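Local coordinates for putative outer membrane protein (LpxR) (PDB 3FID) that probably removes the 3'-acyloxyacyl group from the lipid A part of lipopolysaccharide, acting as a deacylase embedded in the bacterial outer membrane, at residues 100-111 / 136-147. Sequence-based numbering, arbitrary orientation.
Sequences RLGTDIGVIGPD and QIENRYGYTAKG. With ZN (zinc ion), chain E.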
# COMPACT_ATOMS: atom_id res chain seq x y z
N ARG A 100 15.33 -4.80 3.47
CA ARG A 100 14.86 -4.58 2.10
C ARG A 100 15.41 -3.28 1.60
O ARG A 100 15.53 -2.32 2.36
CB ARG A 100 13.34 -4.53 2.05
CG ARG A 100 12.70 -5.85 2.22
CD ARG A 100 11.41 -5.87 1.46
NE ARG A 100 10.33 -5.61 2.35
CZ ARG A 100 9.25 -4.91 2.01
NH1 ARG A 100 9.10 -4.39 0.79
NH2 ARG A 100 8.34 -4.73 2.92
N LEU A 101 15.74 -3.24 0.31
CA LEU A 101 16.29 -2.04 -0.31
C LEU A 101 15.71 -1.97 -1.70
O LEU A 101 15.82 -2.93 -2.44
CB LEU A 101 17.82 -2.15 -0.41
CG LEU A 101 18.64 -1.96 0.87
CD1 LEU A 101 20.09 -2.39 0.63
CD2 LEU A 101 18.56 -0.50 1.28
N GLY A 102 15.09 -0.84 -2.05
CA GLY A 102 14.42 -0.75 -3.35
C GLY A 102 14.49 0.63 -3.97
O GLY A 102 14.71 1.64 -3.29
N THR A 103 14.31 0.67 -5.29
CA THR A 103 14.20 1.93 -6.02
C THR A 103 13.08 1.85 -7.04
O THR A 103 13.02 0.88 -7.79
CB THR A 103 15.52 2.28 -6.75
OG1 THR A 103 16.59 2.31 -5.80
CG2 THR A 103 15.43 3.66 -7.41
N ASP A 104 12.19 2.86 -7.03
CA ASP A 104 11.14 3.04 -8.06
C ASP A 104 11.48 4.21 -8.96
O ASP A 104 12.12 5.16 -8.52
CB ASP A 104 9.77 3.38 -7.43
CG ASP A 104 8.97 2.15 -7.07
OD1 ASP A 104 7.72 2.20 -7.11
OD2 ASP A 104 9.61 1.11 -6.76
N ILE A 105 11.02 4.14 -10.20
CA ILE A 105 10.84 5.34 -11.00
C ILE A 105 9.35 5.49 -11.23
O ILE A 105 8.62 4.50 -11.33
CB ILE A 105 11.63 5.28 -12.33
CG1 ILE A 105 11.34 3.97 -13.06
CG2 ILE A 105 13.12 5.48 -12.02
CD1 ILE A 105 12.15 3.76 -14.40
N GLY A 106 8.89 6.72 -11.26
CA GLY A 106 7.50 6.93 -11.58
C GLY A 106 7.12 8.36 -11.81
O GLY A 106 7.98 9.28 -11.91
N VAL A 107 5.81 8.55 -11.87
CA VAL A 107 5.20 9.87 -12.11
C VAL A 107 3.92 10.02 -11.28
O VAL A 107 3.15 9.06 -11.12
CB VAL A 107 4.92 10.17 -13.63
CG1 VAL A 107 4.04 9.06 -14.29
CG2 VAL A 107 4.32 11.61 -13.83
N ILE A 108 3.72 11.22 -10.73
CA ILE A 108 2.42 11.63 -10.21
C ILE A 108 1.98 12.80 -11.08
O ILE A 108 2.75 13.75 -11.26
CB ILE A 108 2.52 12.10 -8.73
CG1 ILE A 108 2.95 10.92 -7.83
CG2 ILE A 108 1.20 12.67 -8.26
CD1 ILE A 108 3.43 11.34 -6.42
N GLY A 109 0.77 12.73 -11.62
CA GLY A 109 0.28 13.76 -12.54
C GLY A 109 -0.61 13.13 -13.58
O GLY A 109 -0.88 11.92 -13.51
N PRO A 110 -1.11 13.93 -14.54
CA PRO A 110 -1.94 13.35 -15.62
C PRO A 110 -1.28 12.15 -16.36
O PRO A 110 -1.97 11.21 -16.75
CB PRO A 110 -2.11 14.54 -16.58
CG PRO A 110 -2.04 15.71 -15.71
CD PRO A 110 -1.00 15.40 -14.66
N ASP A 111 0.04 12.17 -16.51
CA ASP A 111 0.80 11.08 -17.17
C ASP A 111 0.68 9.73 -16.45
O ASP A 111 0.91 8.69 -17.06
CB ASP A 111 2.28 11.45 -17.32
CG ASP A 111 2.49 12.59 -18.33
OD1 ASP A 111 1.47 13.14 -18.82
OD2 ASP A 111 3.67 12.94 -18.58
N GLN A 136 -6.72 17.83 -11.69
CA GLN A 136 -5.82 16.92 -10.96
C GLN A 136 -4.44 17.52 -10.68
O GLN A 136 -4.08 18.55 -11.25
CB GLN A 136 -5.70 15.57 -11.71
CG GLN A 136 -4.93 15.59 -13.06
CD GLN A 136 -4.87 14.19 -13.66
OE1 GLN A 136 -4.34 13.28 -13.05
NE2 GLN A 136 -5.45 14.02 -14.86
N ILE A 137 -3.67 16.89 -9.78
CA ILE A 137 -2.28 17.28 -9.54
C ILE A 137 -1.45 17.17 -10.82
O ILE A 137 -1.52 16.19 -11.53
CB ILE A 137 -1.63 16.45 -8.37
CG1 ILE A 137 -2.45 16.60 -7.07
CG2 ILE A 137 -0.16 16.84 -8.16
CD1 ILE A 137 -2.54 18.05 -6.49
N GLU A 138 -0.65 18.21 -11.09
CA GLU A 138 0.18 18.28 -12.30
C GLU A 138 1.41 17.37 -12.24
O GLU A 138 1.86 16.99 -11.14
CB GLU A 138 0.64 19.71 -12.51
CG GLU A 138 1.76 20.14 -11.57
CD GLU A 138 2.11 21.63 -11.73
OE1 GLU A 138 2.87 22.15 -10.89
OE2 GLU A 138 1.61 22.27 -12.67
N ASN A 139 1.98 17.06 -13.41
CA ASN A 139 3.08 16.09 -13.55
C ASN A 139 4.31 16.44 -12.73
O ASN A 139 4.77 17.59 -12.72
CB ASN A 139 3.50 15.92 -15.01
CG ASN A 139 2.50 15.14 -15.85
OD1 ASN A 139 1.96 14.13 -15.40
ND2 ASN A 139 2.25 15.61 -17.08
N ARG A 140 4.84 15.43 -12.02
CA ARG A 140 6.20 15.44 -11.54
C ARG A 140 6.71 14.03 -11.65
O ARG A 140 6.10 13.11 -11.13
CB ARG A 140 6.34 15.94 -10.10
CG ARG A 140 7.80 15.88 -9.66
CD ARG A 140 8.01 16.32 -8.26
NE ARG A 140 7.74 17.73 -8.06
CZ ARG A 140 7.84 18.32 -6.87
NH1 ARG A 140 8.22 17.61 -5.79
NH2 ARG A 140 7.57 19.62 -6.74
N TYR A 141 7.80 13.87 -12.40
CA TYR A 141 8.45 12.58 -12.61
C TYR A 141 9.47 12.47 -11.53
O TYR A 141 10.03 13.49 -11.10
CB TYR A 141 9.14 12.55 -13.97
CG TYR A 141 8.21 12.17 -15.07
CD1 TYR A 141 8.10 10.84 -15.49
CD2 TYR A 141 7.41 13.14 -15.70
CE1 TYR A 141 7.19 10.47 -16.50
CE2 TYR A 141 6.52 12.78 -16.72
CZ TYR A 141 6.42 11.44 -17.10
OH TYR A 141 5.55 11.09 -18.10
N GLY A 142 9.73 11.26 -11.06
CA GLY A 142 10.70 11.13 -9.99
C GLY A 142 11.06 9.70 -9.67
O GLY A 142 10.77 8.78 -10.42
N TYR A 143 11.71 9.56 -8.53
CA TYR A 143 12.17 8.27 -8.06
C TYR A 143 11.81 8.17 -6.57
O TYR A 143 11.63 9.20 -5.89
CB TYR A 143 13.69 8.19 -8.25
CG TYR A 143 14.45 9.05 -7.27
CD1 TYR A 143 14.63 10.42 -7.50
CD2 TYR A 143 14.99 8.51 -6.09
CE1 TYR A 143 15.32 11.23 -6.60
CE2 TYR A 143 15.68 9.30 -5.18
CZ TYR A 143 15.85 10.66 -5.45
OH TYR A 143 16.52 11.47 -4.56
N THR A 144 11.67 6.93 -6.09
CA THR A 144 11.64 6.70 -4.66
C THR A 144 12.81 5.77 -4.32
O THR A 144 13.12 4.89 -5.10
CB THR A 144 10.27 6.11 -4.14
OG1 THR A 144 10.04 4.78 -4.67
CG2 THR A 144 9.13 7.01 -4.57
N ALA A 145 13.48 6.04 -3.21
CA ALA A 145 14.51 5.16 -2.65
C ALA A 145 13.92 4.64 -1.35
O ALA A 145 13.47 5.43 -0.53
CB ALA A 145 15.79 5.95 -2.37
N LYS A 146 13.90 3.32 -1.19
CA LYS A 146 13.15 2.68 -0.10
C LYS A 146 14.03 1.74 0.70
O LYS A 146 14.87 1.03 0.14
CB LYS A 146 11.97 1.88 -0.67
CG LYS A 146 10.95 2.74 -1.43
CD LYS A 146 9.84 1.89 -1.99
CE LYS A 146 10.25 1.23 -3.27
NZ LYS A 146 9.19 0.28 -3.71
N GLY A 147 13.83 1.70 2.00
CA GLY A 147 14.59 0.73 2.80
C GLY A 147 13.78 0.32 4.01
O GLY A 147 12.98 1.12 4.52
ZN ZN E . 6.43 1.01 -6.82
O HOH W 1 11.09 -0.90 -5.55
O HOH W 2 7.53 3.87 -4.54
O HOH W 3 -3.28 10.76 -13.49
O HOH W 4 -5.00 11.20 -15.86
O HOH W 5 6.14 0.97 -4.57
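D104 and K146 meet on the face of the strand pair that also carries T144. The ammonium NZ of K146 forms a salt bridge with D104 OD2 at 3.2 Å, approaching from above the carboxylate plane; a bend in the lysine chain at its third torsion (chi3 -81°) brings it there, and a water joins the same two groups. The other carboxylate oxygen, D104 OD1, binds a zinc ion at 1.8 Å, and H54, H84 and a further water also coordinate that zinc. Beside the aspartate, and pointing the same way, T144 sets OG1 3.1 Å from D104 CB, while a water bridges OG1 to D104 OD1, weakly at the latter. The metal and the lysine thus divide the carboxylate between them, which would steady its negative charge.

On the face of V107 and Y141, the valine methyl CG2 lies 3.8 Å from the centre of the tyrosine ring in a CH-pi contact, almost on the ring normal. At the ring edge, Y141 OH donates to D111 OD2 on its anti side (2.7 Å). N139 OD1 receives the backbone N-H of D111 in the carbonyl plane, on a lone pair, at 3.0 Å.

Backbone hydrogen bonds from G102–K146 to I108–R140 zip the strands into an antiparallel pair of the LpxR outer-membrane beta-barrel; the buried face of D104 is consistent with a zinc site inside the barrel, its protein ligands drawn from three neighbouring strands.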